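PDB 2XSG: CCMAN5 from Cellulosimicrobium cellulans, which probably hydrolyses alpha-mannosidic bonds as a calcium-binding family 92 glycoside hydrolase, an activity used to help generate mannose-6-phosphate on yeast-made lysosomal enzymes. Local coordinates for residues A[307-318]-A[667-675]; A[23-31]-A[64-72]. All coordinates share one frame; numbering follows the deposited sequence.

Both contacts are buried, but they join different elements. Interaction 1 packs two helices of the catalytic region, and its chemistry is mostly apolar, with one polar pair at an end. Interaction 2 brings together two loops of the N-terminal domain; without regular secondary structure, it relies on carboxylates, a water, weak hydrogen bonds and one bent methionine side chain. Their centres lie about 17 Å apart, yet they touch: Arg-317 of helix 307-318 gives a probable hydrogen bond from NH1 to Met-27 O (2.9 Å), tying the helix to loop 23-31. Asn-661 adds a second tie, its ND2 hydrogen-bonding to both Ser-667 OG of interaction 1 and Asp-26 OD2 of interaction 2.

Interaction 1 of 2, residues A[307-318]-A[667-675]; sequences LQRLFYTHLYRM and STMFVAAAV
Phe-670 enters helix 307-318 as a knob, settling in the hole formed by Leu-307, Leu-310, Phe-311 and His-314. The two helices belong to the catalytic region, which in family 92 is built round an (alpha/alpha)6 barrel; they run nearer antiparallel than parallel, at 130°, their axes approaching to 8.0 Å at the closest. A flat, wide phenyl ring suits this hole because its edge meets Leu-307 (CD1 to Phe-670 CZ 3.8 Å) and one face meets His-314, whose CD2 is 3.7 Å from Phe-670 CG with the ring planes inclined by 45°, while Leu-310 and the Phe-311 backbone come in obliquely. Phe-311 CG stands anti to the backbone N (chi1 -180°), carrying the ring across to Ala-674, small enough for Phe-311 CD1 to come within 3.5 Å of Ala-674 CB. Strand 293-296 also packs on Phe-311. Beta-branched Val-671 suits its place by dividing its methyls: CG1 lies 4.0 Å from Phe-311 CE1, and CG2 3.7 Å from Leu-315 N. Beyond this apolar patch, Ser-667 supplies a compact polar group, bonded also by Asn-661: at the imidazole edge, His-314 ND1 shares a 2.9 Å hydrogen bond with Ser-667 OG.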
ATOM      1  N   LEU A 307       7.853 -15.699  12.228  1.00  7.29           N
ATOM      2  CA  LEU A 307       8.543 -14.871  11.266  1.00  6.57           C
ATOM      3  C   LEU A 307       8.175 -15.303   9.831  1.00  6.61           C
ATOM      4  O   LEU A 307       7.994 -14.453   8.940  1.00  6.23           O
ATOM      5  CB  LEU A 307      10.050 -14.909  11.513  1.00  6.17           C
ATOM      6  CG  LEU A 307      10.946 -13.979  10.714  1.00  6.45           C
ATOM      7  CD1 LEU A 307      10.552 -12.498  10.912  1.00  4.64           C
ATOM      8  CD2 LEU A 307      12.402 -14.272  11.117  1.00  4.40           C
ATOM      9  N   GLN A 308       8.028 -16.608   9.611  1.00  6.14           N
ATOM     10  CA  GLN A 308       7.585 -17.104   8.298  1.00  7.75           C
ATOM     11  C   GLN A 308       6.126 -16.680   8.005  1.00  7.41           C
ATOM     12  O   GLN A 308       5.791 -16.299   6.870  1.00  6.91           O
ATOM     13  CB  GLN A 308       7.810 -18.634   8.192  1.00  7.97           C
ATOM     14  CG  GLN A 308       7.027 -19.371   7.129  1.00 12.64           C
ATOM     15  CD  GLN A 308       7.787 -20.570   6.519  1.00 17.89           C
ATOM     16  OE1 GLN A 308       8.738 -21.099   7.111  1.00 21.22           O
ATOM     17  NE2 GLN A 308       7.370 -20.984   5.332  1.00 17.12           N
ATOM     18  N   ARG A 309       5.271 -16.734   9.029  1.00  7.00           N
ATOM     19  CA  ARG A 309       3.888 -16.272   8.883  1.00  7.83           C
ATOM     20  C   ARG A 309       3.840 -14.763   8.599  1.00  7.44           C
ATOM     21  O   ARG A 309       3.055 -14.290   7.763  1.00  7.58           O
ATOM     22  CB  ARG A 309       3.082 -16.601  10.134  1.00  7.75           C
ATOM     23  CG  ARG A 309       2.621 -18.036  10.203  1.00 10.70           C
ATOM     24  CD  ARG A 309       2.418 -18.460  11.643  1.00 14.19           C
ATOM     25  NE  ARG A 309       1.477 -19.564  11.758  1.00 18.44           N
ATOM     26  CZ  ARG A 309       1.780 -20.849  11.597  1.00 22.18           C
ATOM     27  NH1 ARG A 309       3.023 -21.231  11.293  1.00 25.79           N
ATOM     28  NH2 ARG A 309       0.830 -21.763  11.731  1.00 22.93           N
ATOM     29  N   LEU A 310       4.692 -14.019   9.303  1.00  7.39           N
ATOM     30  CA  LEU A 310       4.812 -12.584   9.104  1.00  6.95           C
ATOM     31  C   LEU A 310       5.243 -12.297   7.684  1.00  6.71           C
ATOM     32  O   LEU A 310       4.638 -11.464   7.022  1.00  7.42           O
ATOM     33  CB  LEU A 310       5.826 -11.970  10.057  1.00  6.96           C
ATOM     34  CG  LEU A 310       5.326 -11.292  11.305  1.00  7.38           C
ATOM     35  CD1 LEU A 310       6.555 -10.803  12.086  1.00  8.36           C
ATOM     36  CD2 LEU A 310       4.341 -10.132  10.996  1.00  6.47           C
ATOM     37  N   PHE A 311       6.271 -12.998   7.198  1.00  6.10           N
ATOM     38  CA  PHE A 311       6.659 -12.841   5.800  1.00  5.21           C
ATOM     39  C   PHE A 311       5.483 -13.021   4.827  1.00  5.13           C
ATOM     40  O   PHE A 311       5.228 -12.139   3.987  1.00  4.80           O
ATOM     41  CB  PHE A 311       7.808 -13.776   5.423  1.00  4.65           C
ATOM     42  CG  PHE A 311       8.233 -13.643   4.009  1.00  3.99           C
ATOM     43  CD1 PHE A 311       9.102 -12.624   3.626  1.00  4.38           C
ATOM     44  CD2 PHE A 311       7.733 -14.501   3.035  1.00  2.00           C
ATOM     45  CE1 PHE A 311       9.465 -12.478   2.307  1.00  2.98           C
ATOM     46  CE2 PHE A 311       8.089 -14.351   1.708  1.00  3.04           C
ATOM     47  CZ  PHE A 311       8.965 -13.342   1.343  1.00  4.18           C
ATOM     48  N   TYR A 312       4.787 -14.157   4.919  1.00  4.62           N
ATOM     49  CA  TYR A 312       3.720 -14.468   3.957  1.00  4.28           C
ATOM     50  C   TYR A 312       2.499 -13.542   4.077  1.00  4.25           C
ATOM     51  O   TYR A 312       1.842 -13.245   3.073  1.00  4.02           O
ATOM     52  CB  TYR A 312       3.353 -15.967   3.926  1.00  4.30           C
ATOM     53  CG  TYR A 312       4.416 -16.764   3.179  1.00  4.79           C
ATOM     54  CD1 TYR A 312       4.547 -16.662   1.776  1.00  4.94           C
ATOM     55  CD2 TYR A 312       5.309 -17.576   3.859  1.00  3.40           C
ATOM     56  CE1 TYR A 312       5.536 -17.358   1.098  1.00  2.64           C
ATOM     57  CE2 TYR A 312       6.302 -18.280   3.194  1.00  3.53           C
ATOM     58  CZ  TYR A 312       6.419 -18.151   1.808  1.00  3.02           C
ATOM     59  OH  TYR A 312       7.397 -18.845   1.153  1.00  2.10           O
ATOM     60  N   THR A 313       2.222 -13.092   5.296  1.00  3.99           N
ATOM     61  CA  THR A 313       1.177 -12.115   5.549  1.00  3.87           C
ATOM     62  C   THR A 313       1.516 -10.805   4.819  1.00  4.37           C
ATOM     63  O   THR A 313       0.654 -10.207   4.164  1.00  3.58           O
ATOM     64  CB  THR A 313       0.994 -11.864   7.065  1.00  4.61           C
ATOM     65  OG1 THR A 313       0.593 -13.084   7.718  1.00  2.83           O
ATOM     66  CG2 THR A 313      -0.047 -10.758   7.317  1.00  3.47           C
ATOM     67  N   HIS A 314       2.769 -10.370   4.922  1.00  3.68           N
ATOM     68  CA  HIS A 314       3.175  -9.128   4.269  1.00  4.29           C
ATOM     69  C   HIS A 314       3.389  -9.295   2.761  1.00  4.18           C
ATOM     70  O   HIS A 314       3.166  -8.344   1.984  1.00  4.46           O
ATOM     71  CB  HIS A 314       4.378  -8.478   4.965  1.00  3.78           C
ATOM     72  CG  HIS A 314       4.066  -8.007   6.352  1.00  4.89           C
ATOM     73  ND1 HIS A 314       3.038  -7.131   6.622  1.00  6.14           N
ATOM     74  CD2 HIS A 314       4.623  -8.311   7.548  1.00  2.94           C
ATOM     75  CE1 HIS A 314       2.979  -6.907   7.920  1.00  3.28           C
ATOM     76  NE2 HIS A 314       3.939  -7.601   8.504  1.00  4.88           N
ATOM     77  N   LEU A 315       3.789 -10.490   2.327  1.00  3.33           N
ATOM     78  CA  LEU A 315       3.779 -10.755   0.889  1.00  3.00           C
ATOM     79  C   LEU A 315       2.336 -10.625   0.351  1.00  3.01           C
ATOM     80  O   LEU A 315       2.096 -10.001  -0.709  1.00  2.44           O
ATOM     81  CB  LEU A 315       4.375 -12.127   0.557  1.00  2.86           C
ATOM     82  CG  LEU A 315       4.709 -12.458  -0.902  1.00  2.78           C
ATOM     83  CD1 LEU A 315       5.795 -11.529  -1.482  1.00  4.34           C
ATOM     84  CD2 LEU A 315       5.127 -13.917  -1.067  1.00  3.53           C
ATOM     85  N   TYR A 316       1.376 -11.190   1.087  1.00  2.52           N
ATOM     86  CA  TYR A 316      -0.042 -11.047   0.733  1.00  2.15           C
ATOM     87  C   TYR A 316      -0.427  -9.557   0.585  1.00  2.52           C
ATOM     88  O   TYR A 316      -1.034  -9.164  -0.390  1.00  2.00           O
ATOM     89  CB  TYR A 316      -0.913 -11.788   1.754  1.00  2.39           C
ATOM     90  CG  TYR A 316      -2.386 -11.429   1.760  1.00  2.59           C
ATOM     91  CD1 TYR A 316      -3.289 -12.046   0.884  1.00  3.52           C
ATOM     92  CD2 TYR A 316      -2.882 -10.489   2.656  1.00  2.02           C
ATOM     93  CE1 TYR A 316      -4.657 -11.710   0.896  1.00  4.17           C
ATOM     94  CE2 TYR A 316      -4.233 -10.149   2.672  1.00  4.06           C
ATOM     95  CZ  TYR A 316      -5.117 -10.763   1.796  1.00  3.51           C
ATOM     96  OH  TYR A 316      -6.459 -10.426   1.823  1.00  2.98           O
ATOM     97  N   ARG A 317      -0.022  -8.741   1.551  1.00  2.89           N
ATOM     98  CA  ARG A 317      -0.322  -7.308   1.553  1.00  3.71           C
ATOM     99  C   ARG A 317       0.359  -6.554   0.401  1.00  4.08           C
ATOM    100  O   ARG A 317      -0.145  -5.523  -0.047  1.00  4.36           O
ATOM    101  CB  ARG A 317       0.110  -6.687   2.880  1.00  3.59           C
ATOM    102  CG  ARG A 317      -0.619  -7.181   4.123  1.00  5.05           C
ATOM    103  CD  ARG A 317      -2.094  -6.862   4.048  1.00  6.68           C
ATOM    104  NE  ARG A 317      -2.760  -7.094   5.321  1.00  9.33           N
ATOM    105  CZ  ARG A 317      -4.075  -7.245   5.477  1.00  9.44           C
ATOM    106  NH1 ARG A 317      -4.894  -7.194   4.432  1.00  9.43           N
ATOM    107  NH2 ARG A 317      -4.568  -7.454   6.687  1.00 11.03           N
ATOM    108  N   MET A 318       1.503  -7.058  -0.060  1.00  4.49           N
ATOM    109  CA  MET A 318       2.226  -6.454  -1.186  1.00  6.35           C
ATOM    110  C   MET A 318       1.472  -6.518  -2.527  1.00  6.45           C
ATOM    111  O   MET A 318       1.676  -5.662  -3.389  1.00  7.33           O
ATOM    112  CB  MET A 318       3.630  -7.060  -1.330  1.00  6.39           C
ATOM    113  CG  MET A 318       4.401  -6.551  -2.558  1.00  7.93           C
ATOM    114  SD  MET A 318       6.009  -7.379  -2.732  1.00 12.76           S
ATOM    115  CE  MET A 318       6.275  -7.751  -1.051  1.00 11.46           C
ATOM    116  N   SER A 667       4.356  -3.315   4.468  1.00  2.61           N
ATOM    117  CA  SER A 667       4.432  -4.764   4.168  1.00  2.87           C
ATOM    118  C   SER A 667       5.509  -5.105   3.138  1.00  3.32           C
ATOM    119  O   SER A 667       6.263  -6.068   3.320  1.00  2.63           O
ATOM    120  CB  SER A 667       3.093  -5.303   3.665  1.00  2.85           C
ATOM    121  OG  SER A 667       2.080  -5.165   4.644  1.00  3.38           O
ATOM    122  N   THR A 668       5.552  -4.319   2.053  1.00  3.43           N
ATOM    123  CA  THR A 668       6.529  -4.495   0.984  1.00  3.50           C
ATOM    124  C   THR A 668       7.965  -4.272   1.473  1.00  3.24           C
ATOM    125  O   THR A 668       8.860  -5.018   1.112  1.00  2.91           O
ATOM    126  CB  THR A 668       6.224  -3.572  -0.203  1.00  4.03           C
ATOM    127  OG1 THR A 668       4.875  -3.775  -0.627  1.00  3.77           O
ATOM    128  CG2 THR A 668       7.129  -3.877  -1.365  1.00  4.58           C
ATOM    129  N   MET A 669       8.180  -3.262   2.315  1.00  3.01           N
ATOM    130  CA  MET A 669       9.496  -3.101   2.949  1.00  2.90           C
ATOM    131  C   MET A 669       9.885  -4.283   3.836  1.00  2.84           C
ATOM    132  O   MET A 669      11.060  -4.652   3.911  1.00  2.92           O
ATOM    133  CB  MET A 669       9.585  -1.780   3.713  1.00  3.18           C
ATOM    134  CG  MET A 669       9.292  -0.555   2.861  1.00  2.97           C
ATOM    135  SD  MET A 669      10.273  -0.378   1.338  1.00  9.77           S
ATOM    136  CE  MET A 669       9.148  -0.911   0.055  1.00  6.25           C
ATOM    137  N   PHE A 670       8.912  -4.885   4.508  1.00  2.43           N
ATOM    138  CA  PHE A 670       9.200  -6.087   5.300  1.00  2.90           C
ATOM    139  C   PHE A 670       9.678  -7.226   4.401  1.00  3.20           C
ATOM    140  O   PHE A 670      10.667  -7.895   4.705  1.00  3.61           O
ATOM    141  CB  PHE A 670       7.982  -6.542   6.105  1.00  2.55           C
ATOM    142  CG  PHE A 670       8.261  -7.730   6.992  1.00  2.98           C
ATOM    143  CD1 PHE A 670       8.270  -9.024   6.463  1.00  2.07           C
ATOM    144  CD2 PHE A 670       8.527  -7.556   8.346  1.00  2.00           C
ATOM    145  CE1 PHE A 670       8.555 -10.117   7.281  1.00  3.54           C
ATOM    146  CE2 PHE A 670       8.814  -8.657   9.167  1.00  3.20           C
ATOM    147  CZ  PHE A 670       8.813  -9.930   8.637  1.00  2.00           C
ATOM    148  N   VAL A 671       8.953  -7.472   3.312  1.00  3.30           N
ATOM    149  CA  VAL A 671       9.384  -8.485   2.355  1.00  3.29           C
ATOM    150  C   VAL A 671      10.822  -8.211   1.892  1.00  3.38           C
ATOM    151  O   VAL A 671      11.648  -9.120   1.860  1.00  2.83           O
ATOM    152  CB  VAL A 671       8.438  -8.536   1.160  1.00  3.54           C
ATOM    153  CG1 VAL A 671       9.082  -9.308  -0.027  1.00  3.81           C
ATOM    154  CG2 VAL A 671       7.114  -9.180   1.580  1.00  3.97           C
ATOM    155  N   ALA A 672      11.103  -6.959   1.525  1.00  3.32           N
ATOM    156  CA  ALA A 672      12.427  -6.567   1.023  1.00  3.04           C
ATOM    157  C   ALA A 672      13.529  -6.824   2.059  1.00  3.00           C
ATOM    158  O   ALA A 672      14.620  -7.330   1.723  1.00  2.82           O
ATOM    159  CB  ALA A 672      12.415  -5.093   0.608  1.00  2.30           C
ATOM    160  N   ALA A 673      13.242  -6.475   3.313  1.00  2.56           N
ATOM    161  CA  ALA A 673      14.186  -6.711   4.405  1.00  3.21           C
ATOM    162  C   ALA A 673      14.454  -8.210   4.562  1.00  3.54           C
ATOM    163  O   ALA A 673      15.610  -8.615   4.737  1.00  3.54           O
ATOM    164  CB  ALA A 673      13.663  -6.120   5.697  1.00  2.51           C
ATOM    165  N   ALA A 674      13.387  -9.014   4.449  1.00  3.90           N
ATOM    166  CA  ALA A 674      13.461 -10.479   4.608  1.00  4.16           C
ATOM    167  C   ALA A 674      14.304 -11.115   3.524  1.00  3.84           C
ATOM    168  O   ALA A 674      15.128 -11.987   3.820  1.00  4.49           O
ATOM    169  CB  ALA A 674      12.082 -11.108   4.626  1.00  3.81           C
ATOM    170  N   VAL A 675      14.093 -10.690   2.278  1.00  3.74           N
ATOM    171  CA  VAL A 675      14.948 -11.123   1.163  1.00  3.68           C
ATOM    172  C   VAL A 675      16.372 -10.597   1.384  1.00  3.86           C
ATOM    173  O   VAL A 675      17.360 -11.315   1.157  1.00  3.55           O
ATOM    174  CB  VAL A 675      14.390 -10.642  -0.196  1.00  4.13           C
ATOM    175  CG1 VAL A 675      15.376 -10.931  -1.367  1.00  3.36           C
ATOM    176  CG2 VAL A 675      13.043 -11.288  -0.462  1.00  3.00           C
TER

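Interaction 2 of 2, residues A[23-31]-A[64-72]; sequences FGNDMPAAQ and HTNLDGVGG
Met-27 lays its terminal methyl among Asn-66, Leu-67 and Asp-68, with CE 3.3 Å from Leu-67 O and 3.6 Å from Asn-66 CB. Its chi1 of 67° places CG between the backbone N and the carbonyl carbon; the chain then runs extended and bends at the last torsion, bringing CE across Asp-68. An unbranched, pliable thioether suits such an irregular surface. Asn-66 approaches Met-27 from the opposite direction, and its OD1 accepts a bond from Leu-67 N, which holds the amide beside its own backbone. These loops belong to the N-terminal domain of family 92, a beta-sandwich, on the side where it meets the catalytic region: Asn-25 ND2 bonds to Asp-660 OD1. Asp-68 is the polar centre. One water donates both to Asp-68 OD2 (2.7 Å) and to Asp-26 OD1 (2.8 Å), and accepts from Met-27 N, so it bridges two carboxylate oxygens 4.8 Å apart; Asp-26 OD2 accepts from Asn-661 ND2, and a salt bridge from Lys-38 to Asp-68 OD1 probably eases the repulsion. Gln-31, extended beyond CG, meets Asp-68 from the opposite direction, its amide turned 45° from the carboxylate plane, giving a weak but nearly straight bond from NE2 to OD2 (3.4 Å). Gly-69 has a positive phi (67°), which favours glycine, and a beta carbon there would crowd Asp-26 OD1; its N gives a weak bond to Asn-25 O (3.0 Å).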
ATOM      1  N   PHE A  23      -3.439   0.749  14.190  1.00  4.25           N
ATOM      2  CA  PHE A  23      -2.190  -0.038  14.149  1.00  4.39           C
ATOM      3  C   PHE A  23      -1.938  -0.644  12.754  1.00  3.90           C
ATOM      4  O   PHE A  23      -1.569  -1.815  12.617  1.00  3.24           O
ATOM      5  CB  PHE A  23      -2.156  -1.120  15.251  1.00  4.52           C
ATOM      6  CG  PHE A  23      -2.229  -0.569  16.663  1.00  5.21           C
ATOM      7  CD1 PHE A  23      -1.062  -0.309  17.387  1.00  4.67           C
ATOM      8  CD2 PHE A  23      -3.464  -0.325  17.270  1.00  5.14           C
ATOM      9  CE1 PHE A  23      -1.117   0.198  18.708  1.00  5.43           C
ATOM     10  CE2 PHE A  23      -3.545   0.185  18.575  1.00  5.72           C
ATOM     11  CZ  PHE A  23      -2.360   0.446  19.302  1.00  5.80           C
ATOM     12  N   GLY A  24      -2.148   0.163  11.715  1.00  3.38           N
ATOM     13  CA  GLY A  24      -1.879  -0.296  10.359  1.00  3.08           C
ATOM     14  C   GLY A  24      -2.929   0.087   9.330  1.00  2.79           C
ATOM     15  O   GLY A  24      -2.593   0.323   8.177  1.00  2.55           O
ATOM     16  N   ASN A  25      -4.192   0.148   9.754  1.00  2.32           N
ATOM     17  CA  ASN A  25      -5.329   0.447   8.876  1.00  2.47           C
ATOM     18  C   ASN A  25      -5.485  -0.511   7.700  1.00  2.41           C
ATOM     19  O   ASN A  25      -5.838  -0.105   6.608  1.00  2.24           O
ATOM     20  CB  ASN A  25      -5.361   1.923   8.458  1.00  2.34           C
ATOM     21  CG  ASN A  25      -5.887   2.819   9.581  1.00  4.37           C
ATOM     22  OD1 ASN A  25      -7.027   2.662  10.026  1.00  3.15           O
ATOM     23  ND2 ASN A  25      -5.059   3.762  10.039  1.00  2.62           N
ATOM     24  N   ASP A  26      -5.197  -1.790   7.947  1.00  3.08           N
ATOM     25  CA  ASP A  26      -5.440  -2.844   6.970  1.00  3.20           C
ATOM     26  C   ASP A  26      -6.764  -3.558   7.231  1.00  3.49           C
ATOM     27  O   ASP A  26      -7.398  -3.376   8.283  1.00  3.32           O
ATOM     28  CB  ASP A  26      -4.280  -3.840   6.969  1.00  3.76           C
ATOM     29  CG  ASP A  26      -3.090  -3.334   6.188  1.00  3.73           C
ATOM     30  OD1 ASP A  26      -3.283  -2.678   5.113  1.00  5.69           O
ATOM     31  OD2 ASP A  26      -1.963  -3.580   6.647  1.00  2.99           O
ATOM     32  N   MET A  27      -7.174  -4.369   6.268  1.00  3.04           N
ATOM     33  CA  MET A  27      -8.494  -4.986   6.301  1.00  3.36           C
ATOM     34  C   MET A  27      -8.419  -6.518   6.281  1.00  3.63           C
ATOM     35  O   MET A  27      -7.524  -7.082   5.666  1.00  4.52           O
ATOM     36  CB  MET A  27      -9.324  -4.491   5.108  1.00  2.94           C
ATOM     37  CG  MET A  27      -8.805  -4.954   3.742  1.00  3.80           C
ATOM     38  SD  MET A  27      -9.610  -4.073   2.390  1.00  5.84           S
ATOM     39  CE  MET A  27      -8.689  -2.518   2.447  1.00  2.93           C
ATOM     40  N   PRO A  28      -9.376  -7.193   6.941  1.00  3.62           N
ATOM     41  CA  PRO A  28      -9.467  -8.641   6.789  1.00  3.20           C
ATOM     42  C   PRO A  28     -10.284  -9.054   5.546  1.00  3.38           C
ATOM     43  O   PRO A  28     -10.539 -10.237   5.342  1.00  3.24           O
ATOM     44  CB  PRO A  28     -10.199  -9.062   8.057  1.00  3.32           C
ATOM     45  CG  PRO A  28     -11.154  -7.918   8.294  1.00  3.78           C
ATOM     46  CD  PRO A  28     -10.405  -6.668   7.864  1.00  2.51           C
ATOM     47  N   ALA A  29     -10.671  -8.077   4.725  1.00  3.32           N
ATOM     48  CA  ALA A  29     -11.554  -8.290   3.556  1.00  3.06           C
ATOM     49  C   ALA A  29     -11.169  -9.452   2.647  1.00  3.21           C
ATOM     50  O   ALA A  29      -9.978  -9.682   2.367  1.00  3.57           O
ATOM     51  CB  ALA A  29     -11.641  -7.011   2.725  1.00  2.71           C
ATOM     52  N   ALA A  30     -12.179 -10.166   2.165  1.00  3.12           N
ATOM     53  CA  ALA A  30     -11.949 -11.190   1.149  1.00  3.69           C
ATOM     54  C   ALA A  30     -11.550 -10.496  -0.156  1.00  3.98           C
ATOM     55  O   ALA A  30     -12.261  -9.608  -0.640  1.00  3.39           O
ATOM     56  CB  ALA A  30     -13.196 -12.054   0.945  1.00  3.41           C
ATOM     57  N   GLN A  31     -10.391 -10.863  -0.692  1.00  4.00           N
ATOM     58  CA  GLN A  31      -9.924 -10.251  -1.931  1.00  5.14           C
ATOM     59  C   GLN A  31      -8.969 -11.139  -2.716  1.00  5.00           C
ATOM     60  O   GLN A  31      -8.239 -11.945  -2.129  1.00  5.19           O
ATOM     61  CB  GLN A  31      -9.308  -8.863  -1.670  1.00  5.72           C
ATOM     62  CG  GLN A  31      -8.233  -8.795  -0.582  1.00  6.87           C
ATOM     63  CD  GLN A  31      -7.998  -7.373  -0.125  1.00 10.66           C
ATOM     64  OE1 GLN A  31      -8.813  -6.503  -0.399  1.00 16.44           O
ATOM     65  NE2 GLN A  31      -6.911  -7.129   0.595  1.00 10.61           N
ATOM     66  N   HIS A  64     -17.863  -3.420  -0.491  1.00  3.07           N
ATOM     67  CA  HIS A  64     -17.259  -4.121  -1.624  1.00  2.46           C
ATOM     68  C   HIS A  64     -16.067  -3.406  -2.249  1.00  2.42           C
ATOM     69  O   HIS A  64     -15.387  -3.974  -3.109  1.00  2.17           O
ATOM     70  CB  HIS A  64     -18.327  -4.467  -2.680  1.00  2.14           C
ATOM     71  CG  HIS A  64     -19.286  -5.517  -2.214  1.00  2.88           C
ATOM     72  ND1 HIS A  64     -20.248  -5.270  -1.261  1.00  2.29           N
ATOM     73  CD2 HIS A  64     -19.369  -6.838  -2.501  1.00  2.40           C
ATOM     74  CE1 HIS A  64     -20.911  -6.385  -1.009  1.00  5.03           C
ATOM     75  NE2 HIS A  64     -20.403  -7.347  -1.756  1.00  5.14           N
ATOM     76  N   THR A  65     -15.847  -2.153  -1.847  1.00  2.31           N
ATOM     77  CA  THR A  65     -14.714  -1.365  -2.342  1.00  2.07           C
ATOM     78  C   THR A  65     -13.880  -0.878  -1.175  1.00  2.16           C
ATOM     79  O   THR A  65     -14.384  -0.711  -0.056  1.00  2.00           O
ATOM     80  CB  THR A  65     -15.144  -0.128  -3.203  1.00  2.04           C
ATOM     81  OG1 THR A  65     -15.729   0.877  -2.359  1.00  2.00           O
ATOM     82  CG2 THR A  65     -16.133  -0.528  -4.289  1.00  2.00           C
ATOM     83  N   ASN A  66     -12.595  -0.651  -1.431  1.00  2.45           N
ATOM     84  CA  ASN A  66     -11.730  -0.219  -0.354  1.00  2.86           C
ATOM     85  C   ASN A  66     -10.335   0.181  -0.809  1.00  3.05           C
ATOM     86  O   ASN A  66      -9.990   0.032  -1.991  1.00  2.77           O
ATOM     87  CB  ASN A  66     -11.638  -1.328   0.697  1.00  2.85           C
ATOM     88  CG  ASN A  66     -11.878  -0.806   2.092  1.00  2.31           C
ATOM     89  OD1 ASN A  66     -11.276   0.195   2.502  1.00  2.00           O
ATOM     90  ND2 ASN A  66     -12.770  -1.471   2.831  1.00  2.00           N
ATOM     91  N   LEU A  67      -9.559   0.682   0.154  1.00  3.19           N
ATOM     92  CA  LEU A  67      -8.160   1.045  -0.032  1.00  3.42           C
ATOM     93  C   LEU A  67      -7.369   0.518   1.154  1.00  3.40           C
ATOM     94  O   LEU A  67      -7.772   0.694   2.304  1.00  4.34           O
ATOM     95  CB  LEU A  67      -8.000   2.568  -0.088  1.00  2.94           C
ATOM     96  CG  LEU A  67      -8.620   3.315  -1.262  1.00  3.22           C
ATOM     97  CD1 LEU A  67      -8.381   4.818  -1.121  1.00  2.82           C
ATOM     98  CD2 LEU A  67      -8.073   2.786  -2.585  1.00  3.25           C
ATOM     99  N   ASP A  68      -6.222  -0.089   0.887  1.00  2.94           N
ATOM    100  CA  ASP A  68      -5.459  -0.716   1.968  1.00  2.88           C
ATOM    101  C   ASP A  68      -4.513   0.250   2.632  1.00  2.92           C
ATOM    102  O   ASP A  68      -3.707   0.898   1.963  1.00  2.94           O
ATOM    103  CB  ASP A  68      -4.678  -1.919   1.454  1.00  2.03           C
ATOM    104  CG  ASP A  68      -5.552  -2.891   0.717  1.00  2.86           C
ATOM    105  OD1 ASP A  68      -5.982  -2.530  -0.397  1.00  5.76           O
ATOM    106  OD2 ASP A  68      -5.810  -4.006   1.235  1.00  2.15           O
ATOM    107  N   GLY A  69      -4.637   0.358   3.949  1.00  3.13           N
ATOM    108  CA  GLY A  69      -3.669   1.065   4.770  1.00  3.16           C
ATOM    109  C   GLY A  69      -3.574   2.561   4.597  1.00  3.37           C
ATOM    110  O   GLY A  69      -2.545   3.149   4.921  1.00  3.76           O
ATOM    111  N   VAL A  70      -4.634   3.197   4.109  1.00  2.82           N
ATOM    112  CA  VAL A  70      -4.597   4.647   3.884  1.00  2.95           C
ATOM    113  C   VAL A  70      -5.054   5.414   5.132  1.00  3.15           C
ATOM    114  O   VAL A  70      -5.602   4.811   6.062  1.00  3.06           O
ATOM    115  CB  VAL A  70      -5.388   5.063   2.633  1.00  2.55           C
ATOM    116  CG1 VAL A  70      -4.807   4.371   1.401  1.00  2.08           C
ATOM    117  CG2 VAL A  70      -6.861   4.740   2.787  1.00  2.01           C
ATOM    118  N   GLY A  71      -4.821   6.726   5.145  1.00  3.52           N
ATOM    119  CA  GLY A  71      -5.132   7.574   6.308  1.00  4.24           C
ATOM    120  C   GLY A  71      -6.502   8.233   6.183  1.00  4.86           C
ATOM    121  O   GLY A  71      -7.400   7.673   5.541  1.00  4.83           O
ATOM    122  N   GLY A  72      -6.654   9.426   6.771  1.00  4.62           N
ATOM    123  CA  GLY A  72      -7.960  10.102   6.826  1.00  5.07           C
ATOM    124  C   GLY A  72      -8.978   9.214   7.539  1.00  5.33           C
ATOM    125  O   GLY A  72      -8.697   8.672   8.629  1.00  5.53           O
TER
HETATM  126  O   HOH W   1      -5.497  -3.860   3.883  1.00  9.57           O